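Chitinase A (Equisetum arvense, PDB 5BUM) probably hydrolyses chitin through its glycosyl hydrolase 18 domain, the chain here being its LysM domain, a carbohydrate-binding module. Local coordinates at residues G22-V25 against A26-Q29. Numbering follows the deposited sequence.
Sequences GIDV and ATLQ
Asp24 caps the N-terminus of helix 25-30 by gripping Thr27 twice. Its OD1 accepts from Thr27 N at 3.0 Å and from Thr27 OG1 at 2.6 Å. The hydroxyl arrives on the syn side, 25° out of the carboxylate plane. The amide comes on the anti side, from the other face. Asp24 has chi1 at 59°, with CG between its own N and carbonyl carbon, which swings OD1 over the first turn. Both bonds fall on one oxygen and help hold the carboxylate's rotation. The partly positive helix N-terminus may favour its negative charge. Water 1 accepts from Asp24 N and donates to Thr27 OG1 at 2.9 Å, replacing the direct bond of a capping box.

Two backbone bonds start the helix. Leu28 N donates to Asp24 O at 3.0 Å, almost straight at 175°, and Gln29 N donates to Val25 O at 2.8 Å.

Van der Waals contacts lie beside the cap. Ile23 CG2 meets Thr27 CG2 at 4.1 Å. Ile23 (N') and Leu28 (N4) form a hydrophobic staple, CD1 to CD1 at 4.2 Å. Val25 CG1 packs against the Gln29 amide carbon CD at 4.0 Å.

Gly22 ends helix 14-21 in a Schellman motif, and residues 22-24 lead into helix 25-30. Buried Leu28 packs on Cys14 and Ile17, joining the helices. In sequence both lie between antiparallel strands 5-7 and 45-47, the beta-alpha-alpha-beta order of the LysM fold.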
loop_
_atom_site.group_PDB
_atom_site.type_symbol
_atom_site.label_atom_id
_atom_site.label_comp_id
_atom_site.label_asym_id
_atom_site.label_seq_id
_atom_site.Cartn_x
_atom_site.Cartn_y
_atom_site.Cartn_z
ATOM N N GLY A 22 11.588 -15.292 7.086
ATOM C CA GLY A 22 12.678 -16.148 6.608
ATOM C C GLY A 22 13.243 -15.786 5.229
ATOM O O GLY A 22 13.970 -16.593 4.598
ATOM N N ILE A 23 12.900 -14.590 4.757
ATOM C CA ILE A 23 13.345 -14.061 3.454
ATOM C C ILE A 23 14.253 -12.846 3.633
ATOM O O ILE A 23 14.418 -12.323 4.739
ATOM C CB ILE A 23 12.175 -13.637 2.550
ATOM C CG1 ILE A 23 11.327 -12.534 3.185
ATOM C CG2 ILE A 23 11.268 -14.825 2.253
ATOM C CD1 ILE A 23 10.127 -12.199 2.314
ATOM N N ASP A 24 14.841 -12.401 2.531
ATOM C CA ASP A 24 15.635 -11.201 2.555
ATOM C C ASP A 24 14.845 -10.061 1.900
ATOM O O ASP A 24 13.774 -10.262 1.292
ATOM C CB ASP A 24 17.006 -11.423 1.894
ATOM C CG ASP A 24 16.909 -11.868 0.417
ATOM O OD1 ASP A 24 15.810 -11.868 -0.203
ATOM O OD2 ASP A 24 17.966 -12.253 -0.121
ATOM N N VAL A 25 15.395 -8.861 2.018
ATOM C CA VAL A 25 14.686 -7.695 1.544
ATOM C C VAL A 25 14.442 -7.755 0.067
ATOM O O VAL A 25 13.357 -7.388 -0.367
ATOM C CB VAL A 25 15.372 -6.398 1.933
ATOM C CG1 VAL A 25 14.664 -5.262 1.213
ATOM C CG2 VAL A 25 15.303 -6.227 3.469
ATOM N N ALA A 26 15.413 -8.221 -0.712
ATOM C CA ALA A 26 15.181 -8.317 -2.191
ATOM C C ALA A 26 14.007 -9.191 -2.513
ATOM O O ALA A 26 13.244 -8.877 -3.398
ATOM C CB ALA A 26 16.406 -8.866 -2.926
ATOM N N THR A 27 13.869 -10.312 -1.807
ATOM C CA THR A 27 12.719 -11.184 -2.029
ATOM C C THR A 27 11.445 -10.458 -1.660
ATOM O O THR A 27 10.504 -10.437 -2.431
ATOM C CB THR A 27 12.796 -12.502 -1.248
ATOM O OG1 THR A 27 14.018 -13.185 -1.564
ATOM C CG2 THR A 27 11.630 -13.408 -1.623
ATOM N N LEU A 28 11.416 -9.849 -0.483
ATOM C CA LEU A 28 10.272 -9.024 -0.112
ATOM C C LEU A 28 9.963 -8.050 -1.251
ATOM O O LEU A 28 8.780 -7.804 -1.539
ATOM C CB LEU A 28 10.580 -8.191 1.153
ATOM C CG LEU A 28 9.408 -7.443 1.782
ATOM C CD1 LEU A 28 8.299 -8.446 2.108
ATOM C CD2 LEU A 28 9.801 -6.655 3.033
ATOM N N GLN A 29 11.005 -7.447 -1.846
ATOM C CA GLN A 29 10.796 -6.474 -2.928
ATOM C C GLN A 29 10.230 -7.159 -4.136
ATOM O O GLN A 29 9.269 -6.680 -4.711
ATOM C CB GLN A 29 12.065 -5.732 -3.317
ATOM C CG GLN A 29 12.338 -4.539 -2.402
ATOM C CD GLN A 29 13.786 -4.030 -2.467
ATOM O OE1 GLN A 29 14.059 -2.878 -2.143
ATOM N NE2 GLN A 29 14.717 -4.897 -2.871
HETATM O O HOH W 1 14.918 -14.757 0.641
#